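Local structure of BRIC1 (Synthetic construct, 6FF6) at residues Ala56-Arg59 and Ala60-Ile64; Leu87-Arg91 and Arg92-Gln96. The protein is a computationally designed synthetic protein with a novel corrugated repeat architecture, made of helical bundles, and has no established biological function. All blocks are in the same frame, centred on the assembly; numbering follows the deposited sequence.

Contact 1. Residues Ala56-Arg59 and Ala60-Ile64; sequences AIFR and AAHSI
Ala56 and Ala60 begin a run of four backbone hydrogen bonds that continues the helix through Ala56-Arg59 into Ala60-Ile64, a worked example of i to i+4 helical bonding. Ala60 N donates to Ala56 O at 3.1 Å, and Ala61 N to Ile57 O at 3.0 Å. His62 N reaches Phe58 O at 2.8 Å. The methyl groups of Ala60 and Ala61 sit close to the carbonyls of the preceding turn, with Ala61 CB 3.4 Å from Ile57 O.

The last carbonyl is gripped twice. Arg59 O takes the amide of Ser63 at 3.0 Å and also its hydroxyl, Ser63 OG donating at 3.1 Å; the two donors come from opposite faces of the carbonyl plane. The side chain can fold back in this way because OG stands beside its own backbone N (chi1 -65°), aimed at the turn before. This bond probably holds the hydroxyl in that rotation.

Among the aromatic side chains, Phe58 and His62 leave successive turns in the same rotamer, each with CG opposite the backbone N. Their rings meet only loosely, His62 CD2 lying 4.5 Å from Phe58 CE2, while Glu84 of helix 74-92 touches both. Ala60 meets Met37 of helix 23-42 on the buried side.

The whole is a regular alpha-helical segment of a four-helix bundle, and its Ala-His-Ser sequence recalls the segment that bears the phosphorylatable histidine in natural Hpt domains, without evidence that His62 keeps that role.

Contact 2. Residues Leu87-Arg91 and Arg92-Gln96; sequences LDFAR and RGEMQ
Phe89 O is the hub on which the backbone turns out of helix 74-92, receiving Gly93 N at 2.8 Å and Met95 N at 3.1 Å from opposite faces of its plane, with Gly93 at positive phi (103°). Two further bonds, Glu94 N to Phe89 O and Gly93 N to Ala90 O, follow the Schellman pattern, but both are weak; the bond from the Met95 amide is straight at its hydrogen, although the donor sits above the carbonyl plane.

Phe89 is also the apolar anchor of the turn. Its CB lies 3.6 Å from Met95 CB, while Met95 also touches Ile101 of helix 99-121. Glu94 meets the ring at its edge: OE2 sits near the ring plane, 3.3 Å from Phe89 CD1, with the carboxylate turned steeply against the ring. The second subunit adds packing here, with its Ala156 against Phe89 and its Leu147 against Met95.

The charged side chains gather around one oxygen. Arg91 meets Asp88 OD1 side-on with two nitrogens, NE at 3.0 Å and NH1 at 3.3 Å; Arg92 NE adds a straighter bond at 3.1 Å (166°), with OD1 in its guanidinium plane. With CG anti to the carbonyl carbon and the chain extended from there to NE, Arg92 is laid alongside Asp88. The two NE atoms reach OD1 from opposite faces of the carboxylate, each well out of its plane, and the two guanidinium groups stand almost perpendicular, 83° apart. Arg91 NH2 turns to Asn55 on helix 51-71.

Three N-H groups on a single carboxylate oxygen should favour the ionised form of Asp88, and the shared negative charge probably allows the two arginines to lie side by side at the end of the helix.

Contact 1 lies within helix 51-71 and contact 2 at the C-terminal end of the antiparallel helix 74-92 and in the loop that follows; their centres are about 15 Å apart. They touch directly. The apolar part is Ile57 CG2 against Leu87 CD2 at 3.6 Å, inside the interface between helices 51-71 and 74-92. Toward the surface, the ring of Phe58 makes a cation-pi interaction with Arg91, NH1 lying 3.6 Å from CE2, and its CE1 is 3.7 Å from Asp88 OD2. The salt-bridge network of contact 2 thus borders the aromatic side chain of contact 1. No ligand or active site is known here; the principle illustrated is helix pairing with a buried seam and a polar margin.

Contact 1. Residues Ala56-Arg59 and Ala60-Ile64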
loop_
_atom_site.group_PDB
_atom_site.type_symbol
_atom_site.label_atom_id
_atom_site.label_comp_id
_atom_site.label_asym_id
_atom_site.label_seq_id
_atom_site.Cartn_x
_atom_site.Cartn_y
_atom_site.Cartn_z
ATOM N N ALA A 56 16.848 -21.746 15.770
ATOM C CA ALA A 56 16.839 -20.331 16.163
ATOM C C ALA A 56 16.555 -19.441 14.964
ATOM O O ALA A 56 15.695 -18.569 15.050
ATOM C CB ALA A 56 18.163 -19.939 16.801
ATOM N N ILE A 57 17.230 -19.687 13.831
ATOM C CA ILE A 57 17.025 -18.915 12.607
ATOM C C ILE A 57 15.600 -19.134 12.102
ATOM O O ILE A 57 14.922 -18.195 11.683
ATOM C CB ILE A 57 18.088 -19.285 11.552
ATOM C CG1 ILE A 57 19.489 -18.947 12.047
ATOM C CG2 ILE A 57 17.812 -18.538 10.267
ATOM C CD1 ILE A 57 20.585 -19.776 11.462
ATOM N N PHE A 58 15.136 -20.369 12.184
ATOM C CA PHE A 58 13.789 -20.720 11.786
ATOM C C PHE A 58 12.745 -20.001 12.642
ATOM O O PHE A 58 11.805 -19.450 12.096
ATOM C CB PHE A 58 13.608 -22.241 11.860
ATOM C CG PHE A 58 12.242 -22.660 11.398
ATOM C CD1 PHE A 58 11.955 -22.769 10.039
ATOM C CD2 PHE A 58 11.223 -22.897 12.315
ATOM C CE1 PHE A 58 10.671 -23.114 9.609
ATOM C CE2 PHE A 58 9.940 -23.241 11.881
ATOM C CZ PHE A 58 9.668 -23.331 10.532
ATOM N N ARG A 59 12.911 -19.996 13.970
ATOM C CA ARG A 59 11.991 -19.338 14.912
ATOM C C ARG A 59 11.874 -17.861 14.645
ATOM O O ARG A 59 10.767 -17.319 14.679
ATOM C CB ARG A 59 12.471 -19.524 16.346
ATOM C CG ARG A 59 12.137 -20.861 16.944
ATOM C CD ARG A 59 13.164 -21.181 17.991
ATOM N NE ARG A 59 13.128 -22.589 18.341
ATOM C CZ ARG A 59 13.275 -23.052 19.572
ATOM N NH1 ARG A 59 13.512 -22.220 20.577
ATOM N NH2 ARG A 59 13.183 -24.352 19.811
ATOM N N ALA A 60 13.016 -17.200 14.398
ATOM C CA ALA A 60 13.050 -15.770 14.112
ATOM C C ALA A 60 12.341 -15.500 12.791
ATOM O O ALA A 60 11.542 -14.576 12.720
ATOM C CB ALA A 60 14.483 -15.283 14.059
ATOM N N ALA A 61 12.575 -16.335 11.771
ATOM C CA ALA A 61 11.908 -16.196 10.460
ATOM C C ALA A 61 10.399 -16.434 10.592
ATOM O O ALA A 61 9.611 -15.675 10.068
ATOM C CB ALA A 61 12.513 -17.164 9.449
ATOM N N HIS A 62 9.999 -17.439 11.355
ATOM C CA HIS A 62 8.589 -17.728 11.563
ATOM C C HIS A 62 7.876 -16.548 12.239
ATOM O O HIS A 62 6.772 -16.171 11.798
ATOM C CB HIS A 62 8.447 -19.007 12.383
ATOM C CG HIS A 62 7.040 -19.490 12.467
ATOM N ND1 HIS A 62 6.142 -18.943 13.375
ATOM C CD2 HIS A 62 6.419 -20.465 11.770
ATOM C CE1 HIS A 62 5.013 -19.604 13.201
ATOM N NE2 HIS A 62 5.125 -20.522 12.241
ATOM N N SER A 63 8.512 -15.955 13.293
ATOM C CA SER A 63 7.948 -14.796 13.980
ATOM C C SER A 63 7.728 -13.610 13.024
ATOM O O SER A 63 6.651 -13.010 13.028
ATOM C CB SER A 63 8.821 -14.382 15.153
ATOM O OG SER A 63 8.829 -15.405 16.134
ATOM N N ILE A 64 8.726 -13.302 12.193
ATOM C CA ILE A 64 8.626 -12.230 11.213
ATOM C C ILE A 64 7.497 -12.504 10.188
ATOM O O ILE A 64 6.756 -11.572 9.849
ATOM C CB ILE A 64 9.990 -11.973 10.546
ATOM C CG1 ILE A 64 10.985 -11.389 11.568
ATOM C CG2 ILE A 64 9.838 -11.061 9.321
ATOM C CD1 ILE A 64 12.395 -11.468 11.185
#

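Contact 2. Residues Leu87-Arg91 and Arg92-Gln96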
loop_
_atom_site.group_PDB
_atom_site.type_symbol
_atom_site.label_atom_id
_atom_site.label_comp_id
_atom_site.label_asym_id
_atom_site.label_seq_id
_atom_site.Cartn_x
_atom_site.Cartn_y
_atom_site.Cartn_z
ATOM N N LEU A 87 15.471 -23.266 5.235
ATOM C CA LEU A 87 15.769 -23.581 6.625
ATOM C C LEU A 87 15.114 -24.851 7.036
ATOM O O LEU A 87 15.695 -25.566 7.839
ATOM C CB LEU A 87 15.277 -22.498 7.575
ATOM C CG LEU A 87 16.032 -21.208 7.576
ATOM C CD1 LEU A 87 15.211 -20.105 8.255
ATOM C CD2 LEU A 87 17.410 -21.391 8.161
ATOM N N ASP A 88 13.881 -25.118 6.553
ATOM C CA ASP A 88 13.165 -26.338 6.898
ATOM C C ASP A 88 13.923 -27.531 6.333
ATOM O O ASP A 88 14.035 -28.537 7.025
ATOM C CB ASP A 88 11.713 -26.302 6.405
ATOM C CG ASP A 88 10.638 -26.324 7.494
ATOM O OD1 ASP A 88 10.888 -26.925 8.575
ATOM O OD2 ASP A 88 9.539 -25.759 7.258
ATOM N N PHE A 89 14.516 -27.392 5.120
ATOM C CA PHE A 89 15.348 -28.455 4.550
ATOM C C PHE A 89 16.649 -28.565 5.372
ATOM O O PHE A 89 17.116 -29.663 5.658
ATOM C CB PHE A 89 15.727 -28.187 3.079
ATOM C CG PHE A 89 14.670 -27.790 2.074
ATOM C CD1 PHE A 89 13.439 -28.444 2.031
ATOM C CD2 PHE A 89 14.928 -26.799 1.125
ATOM C CE1 PHE A 89 12.458 -28.057 1.104
ATOM C CE2 PHE A 89 13.947 -26.415 0.194
ATOM C CZ PHE A 89 12.725 -27.053 0.185
ATOM N N ALA A 90 17.241 -27.423 5.737
ATOM C CA ALA A 90 18.493 -27.414 6.471
ATOM C C ALA A 90 18.360 -28.066 7.839
ATOM O O ALA A 90 19.138 -28.978 8.142
ATOM C CB ALA A 90 19.023 -26.000 6.599
ATOM N N ARG A 91 17.356 -27.647 8.638
ATOM C CA ARG A 91 17.144 -28.156 9.991
ATOM C C ARG A 91 16.669 -29.596 10.000
ATOM O O ARG A 91 16.966 -30.319 10.951
ATOM C CB ARG A 91 16.231 -27.234 10.824
ATOM C CG ARG A 91 14.743 -27.307 10.497
ATOM C CD ARG A 91 13.966 -26.254 11.248
ATOM N NE ARG A 91 12.523 -26.413 11.063
ATOM C CZ ARG A 91 11.672 -26.708 12.040
ATOM N NH1 ARG A 91 10.377 -26.821 11.788
ATOM N NH2 ARG A 91 12.113 -26.910 13.275
ATOM N N ARG A 92 15.958 -30.021 8.952
ATOM C CA ARG A 92 15.493 -31.400 8.897
ATOM C C ARG A 92 16.557 -32.315 8.300
ATOM O O ARG A 92 16.585 -33.505 8.625
ATOM C CB ARG A 92 14.126 -31.517 8.208
ATOM C CG ARG A 92 13.011 -30.902 9.053
ATOM C CD ARG A 92 11.741 -30.690 8.282
ATOM N NE ARG A 92 10.733 -30.020 9.104
ATOM C CZ ARG A 92 9.842 -30.649 9.867
ATOM N NH1 ARG A 92 9.836 -31.978 9.942
ATOM N NH2 ARG A 92 8.951 -29.954 10.563
ATOM N N GLY A 93 17.461 -31.745 7.503
ATOM C CA GLY A 93 18.564 -32.491 6.908
ATOM C C GLY A 93 18.389 -32.848 5.449
ATOM O O GLY A 93 19.176 -33.629 4.906
ATOM N N GLU A 94 17.357 -32.279 4.804
ATOM C CA GLU A 94 17.083 -32.473 3.375
ATOM C C GLU A 94 18.125 -31.699 2.529
ATOM O O GLU A 94 18.459 -32.131 1.415
ATOM C CB GLU A 94 15.653 -32.014 3.014
ATOM C CG GLU A 94 14.529 -32.736 3.741
ATOM C CD GLU A 94 13.241 -31.938 3.832
ATOM O OE1 GLU A 94 12.777 -31.704 4.970
ATOM O OE2 GLU A 94 12.698 -31.539 2.773
ATOM N N MET A 95 18.625 -30.548 3.064
ATOM C CA MET A 95 19.635 -29.730 2.391
ATOM C C MET A 95 21.053 -29.971 2.932
ATOM O O MET A 95 21.271 -29.991 4.151
ATOM C CB MET A 95 19.281 -28.235 2.463
ATOM C CG MET A 95 19.950 -27.390 1.362
ATOM S SD MET A 95 19.520 -25.624 1.453
ATOM C CE MET A 95 20.075 -25.094 -0.096
ATOM N N GLN A 96 22.017 -30.143 2.010
ATOM C CA GLN A 96 23.426 -30.272 2.368
ATOM C C GLN A 96 23.952 -28.845 2.488
ATOM O O GLN A 96 23.943 -28.122 1.499
ATOM C CB GLN A 96 24.219 -31.039 1.284
ATOM C CG GLN A 96 25.712 -31.242 1.619
ATOM C CD GLN A 96 26.608 -31.223 0.394
ATOM O OE1 GLN A 96 26.703 -32.205 -0.355
ATOM N NE2 GLN A 96 27.299 -30.106 0.171
#